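Local coordinates for protein citrate synthase (PDB 2IBP) that probably catalyses the condensation of oxaloacetate with acetyl-CoA and water to give citrate and CoA in the tricarboxylic acid cycle, at residues A96-E99 with V100-L104; Y164-R167 with F168-L172; S219-A222 with A223-A227; R290-K293 with A294-R298. All coordinates share one frame; numbering follows the deposited sequence.

How the interactions relate
Each of the four contacts is local, joining residues a few positions apart; they follow one another along the chain, and none encloses or crosses another. Interaction 1 spans the short helix 95-103 to its C-terminal end. Interaction 2 lies at the end of the long helix 141-169 and touches interaction 1: NE2 of His165 probably bonds to Leu104 O over 2.9 Å, and Phe168 packs against Arg102. Interaction 3, in helix 218-227, shares with interaction 1 a contact to the second subunit, although their nearest atoms are about 18 Å apart. Interaction 4 joins the loop after the predicted catalytic His289 to helix 297-313, across the chain's centre from interactions 1 and 2.

Interaction 1: A96-E99 with V100-L104; sequences ATVE and VIRNL
Glu99 and Arg102 form an ion pair one turn apart on the short helix 95-103, at the helix surface, while the buried residues of the same turns face inward. The two side chains run side by side in the same direction. Arg102 is modelled in two conformations; in one of them its NH2 donates to Glu99 OE2 over 3.2 Å on the syn side, 21° out of the carboxylate plane. Arg102 NE lies 3.1 Å from Glu99 OE1, a weak bond within the same salt bridge. Carboxylate and guanidinium planes are nearly parallel, 17° apart. Glu99 gets there by folding at chi2 (-54°), which brings its acid over the next turn. At this partly exposed edge, residues i and i+3 bring opposite charges together alongside the helix.

The main chain supplies regular i to i+4 bonds, such as Ile101 N to Thr97 O at 2.9 Å. Glu99 O receives Asn103 N at 2.9 Å and also a weak bond from Asn103 ND2, so the short amide folds back onto the last turn of the helix.

On the buried side, branched aliphatic residues fill the space between neighbouring helices. Val98 and Ile101 pack toward helix 141-169, and Val100 meets Ala119 of helix 109-123. Thr97 OG1 bonds to Glu120. Glu99 packs on Asn103 of the second subunit, and Asn103 O accepts from Tyr123 OH of that subunit. The pattern is that of an amphipathic helix, with apolar residues turned to the helical body of citrate synthase and an i to i+3 Glu-Arg pair on its outer flank.

Interaction 2: Y164-R167 with F168-L172; sequences YHYR and FSRGL
Ser169 OG donates to Tyr166 O at 2.7 Å, returning to the backbone one turn earlier in helix 141-169. With chi1 at 75°, OG stands between the backbone N and the carbonyl carbon, where a small hydroxyl fits and can reach that carbonyl. The same oxygen accepts from Arg170 NH1 at 2.9 Å in a nearly straight bond lying in the guanidinium plane. An alanine here would remove the hydroxyl that links Arg170 NH1 to Tyr166 O; NH1 would probably lose this one bond and Tyr166 O its bond from the serine, with the arginine still held by Glu361.

Backbone bonds end the helix in a Schellman motif. Leu172 N reaches back to Arg167 O at 2.8 Å, and Gly171 N meets Phe168 O at 3.0 Å. Gly171 takes the positive phi that glycine tolerates readily. Arg167 O also accepts from Arg170 N, which comes from the other face of the carbonyl plane.

Leu172 CD1 packs 3.6 Å above the centre of one face of the Arg167 guanidinium. Two bends in the arginine chain, at chi2 and chi3, fold it toward this leucine, while its NE bonds to Glu173 O and its NH1 to Met191 O. Tyr166 CE1 lies over one face of the Arg170 guanidinium, offset toward its rim, 3.5 Å from NE, with ring and guanidinium 36° apart. Flat aromatic and apolar groups suit such faces, since the N-H bonds point outward around the rim: Arg170 NH2 forms a salt bridge with Glu361. The Tyr166 ring also meets that of Tyr362 edge-to-face.

Interaction 3: S219-A222 with A223-A227; sequences STFA and AHVVA
Val225 CG2 rests over one face of the Phe221 ring, 4.2 Å from the centroid and 15° off the normal, a CH-pi contact between residues one turn apart in helix 218-227. Phe221 holds CG anti to its backbone N (chi1 -171°), which leans the ring toward the next turn and presents a face to Val225. A flat ring and a methyl of a branched side chain suit this buried flank because each gives the other an apolar surface.

The neighbouring flank carries a side-chain-to-backbone hydrogen bond. Thr220 and His224 lie side by side, pointing the same way, with Thr220 CG2 3.8 Å from His224 CE1. His224 ND1 donates to Thr220 O at 2.8 Å with the acceptor near the ring plane. The carbonyl is met from above its plane, while His224 N reaches the same oxygen at 3.1 Å from the other face. Thr220 O is thus gripped twice, and the ND1 bond, with NE2 held by Lys32 NZ, fixes the ring's rotation. A leucine in its place would keep bulk but lose both ring nitrogens, and is likely to leave Lys32 without this mate and to reduce the hold on Thr220 O.

Beyond the segments, Phe221 meets Phe221 of the second subunit with ring planes at about 85°, and Ala222, small enough for close approach, packs on Val225 of that subunit. Such apolar helix-to-helix packing is typical of the helical dimer interface of citrate synthases.

Interaction 4: R290-K293 with A294-R298; sequences RVYK and AYDPR
Tyr292 is the residue of 290-293 that turns its side chain onto the start of the next helix. Its ring is covered on one face by the backbone and side chains just downstream. Asp296 CA stands 4.2 Å from the ring centroid, 14° off the normal, and Pro297 CD stands 3.8 Å from it on the same side; both are CH-pi contacts. Pro297 CD also comes within 3.4 Å of Tyr292 CE1. The Asp296 carboxylate stacks obliquely over the ring, the planes 24° apart, and Arg298 NH2 approaches the ring edge, 3.7 Å from CE2. A tyrosine suits the place: the flat ring backs the turn while OH bonds to His214. The ring also meets that of His289, a predicted active-site residue.

What the ring covers is an N-cap. Asp296 stands immediately before helix 297-313, and its OD1 accepts Arg298 N at 2.9 Å, from above the carboxylate plane. The same OD1 takes Arg298 NE through its syn lone pair at 3.0 Å, a nearly straight bond (174°), while NH2 grips OD2 at 2.8 Å. This side-on, two-nitrogen grip fixes the carboxylate, and OD2 has a further donor in Val345 N. Proline fits the first turn, where no acceptor for its nitrogen is needed. The run from His289 through Arg298 matches the sequence signature of citrate synthases.

Lys293, the next residue, leads its backbone on into Ala294. Its chain folds at chi2, and NZ returns to bond to His289 O.

Interaction 1: A96-E99 with V100-L104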
loop_
_atom_site.group_PDB
_atom_site.type_symbol
_atom_site.label_atom_id
_atom_site.label_comp_id
_atom_site.label_asym_id
_atom_site.label_seq_id
_atom_site.Cartn_x
_atom_site.Cartn_y
_atom_site.Cartn_z
ATOM N N ALA A 96 -18.718 13.475 -0.779
ATOM C CA ALA A 96 -18.661 12.016 -0.763
ATOM C C ALA A 96 -17.644 11.546 0.261
ATOM O O ALA A 96 -17.867 10.570 0.981
ATOM C CB ALA A 96 -18.309 11.464 -2.138
ATOM N N THR A 97 -16.535 12.272 0.347
ATOM C CA THR A 97 -15.483 11.955 1.309
ATOM C C THR A 97 -16.007 12.109 2.738
ATOM O O THR A 97 -15.782 11.256 3.583
ATOM C CB THR A 97 -14.289 12.881 1.103
ATOM O OG1 THR A 97 -13.855 12.770 -0.259
ATOM C CG2 THR A 97 -13.149 12.546 2.060
ATOM N N VAL A 98 -16.743 13.182 2.991
ATOM C CA VAL A 98 -17.313 13.430 4.311
ATOM C C VAL A 98 -18.286 12.314 4.683
ATOM O O VAL A 98 -18.257 11.820 5.813
ATOM C CB VAL A 98 -18.000 14.805 4.370
ATOM C CG1 VAL A 98 -18.637 15.021 5.737
ATOM C CG2 VAL A 98 -16.981 15.882 4.075
ATOM N N GLU A 99 -19.060 11.832 3.708
ATOM C CA GLU A 99 -19.973 10.722 3.988
ATOM C C GLU A 99 -19.196 9.448 4.282
ATOM O O GLU A 99 -19.602 8.656 5.130
ATOM C CB GLU A 99 -20.979 10.524 2.866
ATOM C CG GLU A 99 -21.908 11.722 2.720
ATOM C CD GLU A 99 -22.603 12.093 4.032
ATOM O OE1 GLU A 99 -23.203 11.195 4.664
ATOM O OE2 GLU A 99 -22.541 13.278 4.436
ATOM N N VAL A 100 -18.100 9.219 3.559
ATOM C CA VAL A 100 -17.266 8.065 3.845
ATOM C C VAL A 100 -16.766 8.138 5.292
ATOM O O VAL A 100 -16.870 7.178 6.041
ATOM C CB VAL A 100 -16.115 7.949 2.850
ATOM C CG1 VAL A 100 -15.064 6.956 3.330
ATOM C CG2 VAL A 100 -16.679 7.547 1.489
ATOM N N ILE A 101 -16.251 9.296 5.695
ATOM C CA ILE A 101 -15.797 9.470 7.082
ATOM C C ILE A 101 -16.944 9.241 8.084
ATOM O O ILE A 101 -16.759 8.575 9.109
ATOM C CB ILE A 101 -15.185 10.868 7.291
ATOM C CG1 ILE A 101 -13.939 11.032 6.409
ATOM C CG2 ILE A 101 -14.789 11.062 8.765
ATOM C CD1 ILE A 101 -13.422 12.494 6.321
ATOM N N ARG A 102 -18.117 9.788 7.797
ATOM C CA ARG A 102 -19.282 9.641 8.674
ATOM C C ARG A 102 -19.593 8.168 8.874
ATOM O O ARG A 102 -19.835 7.708 9.997
ATOM C CB ARG A 102 -20.497 10.320 8.053
ATOM C CG ARG A 102 -21.726 10.318 8.950
ATOM C CD ARG A 102 -22.949 10.824 8.211
ATOM N NE ARG A 102 -22.708 12.115 7.576
ATOM C CZ ARG A 102 -22.906 13.300 8.149
ATOM N NH1 ARG A 102 -23.330 13.394 9.402
ATOM N NH2 ARG A 102 -22.649 14.408 7.460
ATOM N N ASN A 103 -19.592 7.425 7.773
ATOM C CA ASN A 103 -19.875 5.994 7.862
ATOM C C ASN A 103 -18.867 5.213 8.666
ATOM O O ASN A 103 -19.200 4.171 9.220
ATOM C CB ASN A 103 -20.039 5.377 6.499
ATOM C CG ASN A 103 -21.390 5.649 5.950
ATOM O OD1 ASN A 103 -22.390 5.222 6.539
ATOM N ND2 ASN A 103 -21.456 6.463 4.913
ATOM N N LEU A 104 -17.656 5.749 8.771
ATOM C CA LEU A 104 -16.579 5.121 9.515
ATOM C C LEU A 104 -16.296 5.840 10.845
ATOM O O LEU A 104 -15.273 5.608 11.470
ATOM C CB LEU A 104 -15.337 5.086 8.638
ATOM C CG LEU A 104 -15.500 4.243 7.366
ATOM C CD1 LEU A 104 -14.190 4.225 6.580
ATOM C CD2 LEU A 104 -15.921 2.846 7.781
#

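Interaction 2: Y164-R167 with F168-L172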
loop_
_atom_site.group_PDB
_atom_site.type_symbol
_atom_site.label_atom_id
_atom_site.label_comp_id
_atom_site.label_asym_id
_atom_site.label_seq_id
_atom_site.Cartn_x
_atom_site.Cartn_y
_atom_site.Cartn_z
ATOM N N TYR A 164 -12.534 15.750 11.066
ATOM C CA TYR A 164 -13.922 15.379 10.811
ATOM C C TYR A 164 -14.225 14.027 11.437
ATOM O O TYR A 164 -15.255 13.841 12.058
ATOM C CB TYR A 164 -14.199 15.306 9.320
ATOM C CG TYR A 164 -14.447 16.634 8.638
ATOM C CD1 TYR A 164 -14.096 17.829 9.241
ATOM C CD2 TYR A 164 -14.923 16.680 7.329
ATOM C CE1 TYR A 164 -14.325 19.052 8.610
ATOM C CE2 TYR A 164 -15.116 17.894 6.678
ATOM C CZ TYR A 164 -14.799 19.077 7.326
ATOM O OH TYR A 164 -14.952 20.299 6.686
ATOM N N HIS A 165 -13.267 13.115 11.343
ATOM C CA HIS A 165 -13.469 11.825 11.961
ATOM C C HIS A 165 -13.582 11.988 13.469
ATOM O O HIS A 165 -14.466 11.395 14.105
ATOM C CB HIS A 165 -12.350 10.870 11.637
ATOM C CG HIS A 165 -12.623 9.491 12.122
ATOM N ND1 HIS A 165 -12.256 9.073 13.379
ATOM C CD2 HIS A 165 -13.364 8.491 11.588
ATOM C CE1 HIS A 165 -12.690 7.839 13.570
ATOM N NE2 HIS A 165 -13.370 7.465 12.501
ATOM N N TYR A 166 -12.692 12.788 14.050
ATOM C CA TYR A 166 -12.742 13.024 15.494
ATOM C C TYR A 166 -14.124 13.518 15.900
ATOM O O TYR A 166 -14.736 12.977 16.811
ATOM C CB TYR A 166 -11.662 13.985 15.948
ATOM C CG TYR A 166 -11.832 14.394 17.386
ATOM C CD1 TYR A 166 -11.573 13.496 18.406
ATOM C CD2 TYR A 166 -12.328 15.650 17.718
ATOM C CE1 TYR A 166 -11.784 13.843 19.724
ATOM C CE2 TYR A 166 -12.497 16.021 19.033
ATOM C CZ TYR A 166 -12.255 15.107 20.028
ATOM O OH TYR A 166 -12.450 15.485 21.349
ATOM N N ARG A 167 -14.601 14.553 15.227
ATOM C CA ARG A 167 -15.909 15.128 15.525
ATOM C C ARG A 167 -17.013 14.091 15.394
ATOM O O ARG A 167 -17.834 13.944 16.290
ATOM C CB ARG A 167 -16.188 16.300 14.589
ATOM C CG ARG A 167 -15.181 17.424 14.687
ATOM C CD ARG A 167 -15.230 18.156 16.004
ATOM N NE ARG A 167 -16.505 18.850 16.214
ATOM C CZ ARG A 167 -16.723 19.647 17.255
ATOM N NH1 ARG A 167 -15.760 19.859 18.142
ATOM N NH2 ARG A 167 -17.889 20.237 17.393
ATOM N N PHE A 168 -17.062 13.400 14.258
ATOM C CA PHE A 168 -18.079 12.384 14.068
ATOM C C PHE A 168 -17.980 11.262 15.092
ATOM O O PHE A 168 -19.004 10.734 15.519
ATOM C CB PHE A 168 -18.049 11.781 12.670
ATOM C CG PHE A 168 -18.497 12.708 11.581
ATOM C CD1 PHE A 168 -19.670 13.431 11.689
ATOM C CD2 PHE A 168 -17.873 12.664 10.353
ATOM C CE1 PHE A 168 -20.123 14.211 10.637
ATOM C CE2 PHE A 168 -18.311 13.451 9.299
ATOM C CZ PHE A 168 -19.460 14.190 9.431
ATOM N N SER A 169 -16.758 10.886 15.471
ATOM C CA SER A 169 -16.569 9.779 16.424
ATOM C C SER A 169 -17.161 10.128 17.790
ATOM O O SER A 169 -17.529 9.240 18.563
ATOM C CB SER A 169 -15.085 9.414 16.569
ATOM O OG SER A 169 -14.394 10.375 17.336
ATOM N N ARG A 170 -17.243 11.428 18.076
ATOM C CA ARG A 170 -17.768 11.952 19.339
ATOM C C ARG A 170 -19.235 12.410 19.220
ATOM O O ARG A 170 -19.782 13.034 20.134
ATOM C CB ARG A 170 -16.881 13.111 19.827
ATOM C CG ARG A 170 -15.698 12.710 20.687
ATOM C CD ARG A 170 -14.788 11.652 20.069
ATOM N NE ARG A 170 -13.760 11.199 21.017
ATOM C CZ ARG A 170 -12.878 10.229 20.776
ATOM N NH1 ARG A 170 -12.889 9.584 19.625
ATOM N NH2 ARG A 170 -11.989 9.891 21.698
ATOM N N GLY A 171 -19.868 12.077 18.105
ATOM C CA GLY A 171 -21.251 12.450 17.833
ATOM C C GLY A 171 -21.450 13.947 17.709
ATOM O O GLY A 171 -22.540 14.460 17.975
ATOM N N LEU A 172 -20.400 14.651 17.298
ATOM C CA LEU A 172 -20.459 16.108 17.142
ATOM C C LEU A 172 -20.546 16.466 15.665
ATOM O O LEU A 172 -20.270 15.635 14.797
ATOM C CB LEU A 172 -19.208 16.754 17.734
ATOM C CG LEU A 172 -18.889 16.390 19.181
ATOM C CD1 LEU A 172 -17.549 16.967 19.595
ATOM C CD2 LEU A 172 -20.018 16.824 20.113
#

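Interaction 3: S219-A222 with A223-A227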
loop_
_atom_site.group_PDB
_atom_site.type_symbol
_atom_site.label_atom_id
_atom_site.label_comp_id
_atom_site.label_asym_id
_atom_site.label_seq_id
_atom_site.Cartn_x
_atom_site.Cartn_y
_atom_site.Cartn_z
ATOM N N SER A 219 6.094 3.125 5.443
ATOM C CA SER A 219 4.968 3.860 4.878
ATOM C C SER A 219 5.410 4.578 3.594
ATOM O O SER A 219 4.761 4.509 2.551
ATOM C CB SER A 219 4.382 4.836 5.893
ATOM O OG SER A 219 5.363 5.725 6.357
ATOM N N THR A 220 6.564 5.224 3.658
ATOM C CA THR A 220 7.122 5.894 2.482
ATOM C C THR A 220 7.442 4.870 1.381
ATOM O O THR A 220 7.222 5.118 0.203
ATOM C CB THR A 220 8.345 6.696 2.873
ATOM O OG1 THR A 220 7.972 7.618 3.908
ATOM C CG2 THR A 220 8.926 7.456 1.705
ATOM N N PHE A 221 7.911 3.696 1.792
ATOM C CA PHE A 221 8.183 2.632 0.833
ATOM C C PHE A 221 6.905 2.142 0.170
ATOM O O PHE A 221 6.875 1.947 -1.060
ATOM C CB PHE A 221 8.920 1.494 1.522
ATOM C CG PHE A 221 9.430 0.442 0.590
ATOM C CD1 PHE A 221 9.993 0.784 -0.624
ATOM C CD2 PHE A 221 9.528 -0.872 1.021
ATOM C CE1 PHE A 221 10.513 -0.173 -1.445
ATOM C CE2 PHE A 221 10.066 -1.837 0.196
ATOM C CZ PHE A 221 10.565 -1.475 -1.026
ATOM N N ALA A 222 5.846 1.958 0.971
ATOM C CA ALA A 222 4.542 1.523 0.450
ATOM C C ALA A 222 4.074 2.504 -0.624
ATOM O O ALA A 222 3.593 2.098 -1.679
ATOM C CB ALA A 222 3.507 1.435 1.548
ATOM N N ALA A 223 4.220 3.796 -0.351
ATOM C CA ALA A 223 3.854 4.825 -1.328
ATOM C C ALA A 223 4.666 4.651 -2.615
ATOM O O ALA A 223 4.118 4.807 -3.718
ATOM C CB ALA A 223 4.088 6.210 -0.741
ATOM N N HIS A 224 5.959 4.328 -2.491
ATOM C CA HIS A 224 6.795 4.085 -3.676
ATOM C C HIS A 224 6.302 2.900 -4.470
ATOM O O HIS A 224 6.299 2.918 -5.688
ATOM C CB HIS A 224 8.248 3.800 -3.317
ATOM C CG HIS A 224 9.067 5.020 -3.038
ATOM N ND1 HIS A 224 9.107 5.619 -1.798
ATOM C CD2 HIS A 224 9.934 5.706 -3.820
ATOM C CE1 HIS A 224 9.971 6.624 -1.832
ATOM N NE2 HIS A 224 10.474 6.706 -3.052
ATOM N N VAL A 225 5.987 1.819 -3.775
ATOM C CA VAL A 225 5.584 0.596 -4.480
ATOM C C VAL A 225 4.300 0.834 -5.276
ATOM O O VAL A 225 4.186 0.442 -6.433
ATOM C CB VAL A 225 5.437 -0.582 -3.506
ATOM C CG1 VAL A 225 4.864 -1.812 -4.235
ATOM C CG2 VAL A 225 6.788 -0.918 -2.906
ATOM N N VAL A 226 3.337 1.483 -4.646
ATOM C CA VAL A 226 2.090 1.795 -5.287
ATOM C C VAL A 226 2.322 2.782 -6.412
ATOM O O VAL A 226 1.881 2.567 -7.530
ATOM C CB VAL A 226 1.054 2.324 -4.278
ATOM C CG1 VAL A 226 -0.156 2.915 -4.993
ATOM C CG2 VAL A 226 0.659 1.213 -3.309
ATOM N N ALA A 227 3.076 3.845 -6.147
ATOM C CA ALA A 227 3.333 4.838 -7.183
ATOM C C ALA A 227 4.100 4.262 -8.353
ATOM O O ALA A 227 3.944 4.730 -9.491
ATOM C CB ALA A 227 4.072 6.024 -6.612
#

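Interaction 4: R290-K293 with A294-R298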
loop_
_atom_site.group_PDB
_atom_site.type_symbol
_atom_site.label_atom_id
_atom_site.label_comp_id
_atom_site.label_asym_id
_atom_site.label_seq_id
_atom_site.Cartn_x
_atom_site.Cartn_y
_atom_site.Cartn_z
ATOM N N ARG A 290 17.341 3.214 15.582
ATOM C CA ARG A 290 18.066 2.448 14.583
ATOM C C ARG A 290 19.048 3.328 13.809
ATOM O O ARG A 290 20.078 2.850 13.337
ATOM C CB ARG A 290 17.073 1.799 13.631
ATOM C CG ARG A 290 17.632 0.663 12.812
ATOM C CD ARG A 290 16.548 0.122 11.905
ATOM N NE ARG A 290 16.049 1.175 11.023
ATOM C CZ ARG A 290 16.532 1.429 9.811
ATOM N NH1 ARG A 290 17.488 0.664 9.301
ATOM N NH2 ARG A 290 16.020 2.413 9.085
ATOM N N VAL A 291 18.730 4.613 13.687
ATOM C CA VAL A 291 19.583 5.555 12.977
ATOM C C VAL A 291 20.323 6.510 13.917
ATOM O O VAL A 291 21.552 6.621 13.857
ATOM C CB VAL A 291 18.776 6.385 11.958
ATOM C CG1 VAL A 291 19.704 7.290 11.188
ATOM C CG2 VAL A 291 18.021 5.475 10.997
ATOM N N TYR A 292 19.589 7.207 14.782
ATOM C CA TYR A 292 20.221 8.135 15.712
ATOM C C TYR A 292 21.033 7.433 16.798
ATOM O O TYR A 292 20.489 6.628 17.579
ATOM C CB TYR A 292 19.191 9.065 16.380
ATOM C CG TYR A 292 18.544 10.009 15.406
ATOM C CD1 TYR A 292 19.294 10.978 14.755
ATOM C CD2 TYR A 292 17.176 9.958 15.159
ATOM C CE1 TYR A 292 18.705 11.827 13.843
ATOM C CE2 TYR A 292 16.579 10.811 14.252
ATOM C CZ TYR A 292 17.345 11.749 13.610
ATOM O OH TYR A 292 16.747 12.608 12.708
ATOM N N LYS A 293 22.323 7.756 16.840
ATOM C CA LYS A 293 23.244 7.260 17.873
ATOM C C LYS A 293 23.689 8.496 18.645
ATOM O O LYS A 293 24.864 8.698 18.943
ATOM C CB LYS A 293 24.442 6.556 17.217
ATOM C CG LYS A 293 24.046 5.479 16.238
ATOM C CD LYS A 293 23.184 4.398 16.868
ATOM C CE LYS A 293 22.612 3.482 15.807
ATOM N NZ LYS A 293 21.765 2.404 16.377
ATOM N N ALA A 294 22.712 9.370 18.855
ATOM C CA ALA A 294 22.867 10.647 19.494
ATOM C C ALA A 294 21.454 11.087 19.807
ATOM O O ALA A 294 20.489 10.452 19.374
ATOM C CB ALA A 294 23.510 11.644 18.536
ATOM N N TYR A 295 21.328 12.163 20.562
ATOM C CA TYR A 295 20.016 12.667 20.905
ATOM C C TYR A 295 19.325 13.023 19.580
ATOM O O TYR A 295 19.933 13.620 18.684
ATOM C CB TYR A 295 20.133 13.895 21.813
ATOM C CG TYR A 295 18.978 14.083 22.756
ATOM C CD1 TYR A 295 17.744 14.535 22.300
ATOM C CD2 TYR A 295 19.141 13.884 24.115
ATOM C CE1 TYR A 295 16.681 14.712 23.167
ATOM C CE2 TYR A 295 18.104 14.112 24.998
ATOM C CZ TYR A 295 16.864 14.489 24.516
ATOM O OH TYR A 295 15.834 14.695 25.384
ATOM N N ASP A 296 18.109 12.529 19.415
ATOM C CA ASP A 296 17.310 12.812 18.225
ATOM C C ASP A 296 17.114 14.328 18.216
ATOM O O ASP A 296 16.583 14.895 19.172
ATOM C CB ASP A 296 15.985 12.062 18.391
ATOM C CG ASP A 296 14.999 12.271 17.257
ATOM O OD1 ASP A 296 15.125 13.243 16.485
ATOM O OD2 ASP A 296 14.058 11.444 17.196
ATOM N N PRO A 297 17.490 14.997 17.114
ATOM C CA PRO A 297 17.347 16.448 17.101
ATOM C C PRO A 297 15.904 16.905 17.227
ATOM O O PRO A 297 15.631 17.996 17.753
ATOM C CB PRO A 297 17.924 16.853 15.738
ATOM C CG PRO A 297 17.833 15.625 14.901
ATOM C CD PRO A 297 17.992 14.469 15.836
ATOM N N ARG A 298 14.991 16.086 16.718
ATOM C CA ARG A 298 13.591 16.403 16.790
ATOM C C ARG A 298 13.151 16.327 18.242
ATOM O O ARG A 298 12.288 17.089 18.682
ATOM C CB ARG A 298 12.789 15.421 15.958
ATOM C CG ARG A 298 13.163 15.410 14.485
ATOM C CD ARG A 298 12.529 14.250 13.785
ATOM N NE ARG A 298 12.982 13.000 14.377
ATOM C CZ ARG A 298 12.466 11.818 14.088
ATOM N NH1 ARG A 298 11.501 11.712 13.184
ATOM N NH2 ARG A 298 12.892 10.749 14.734
#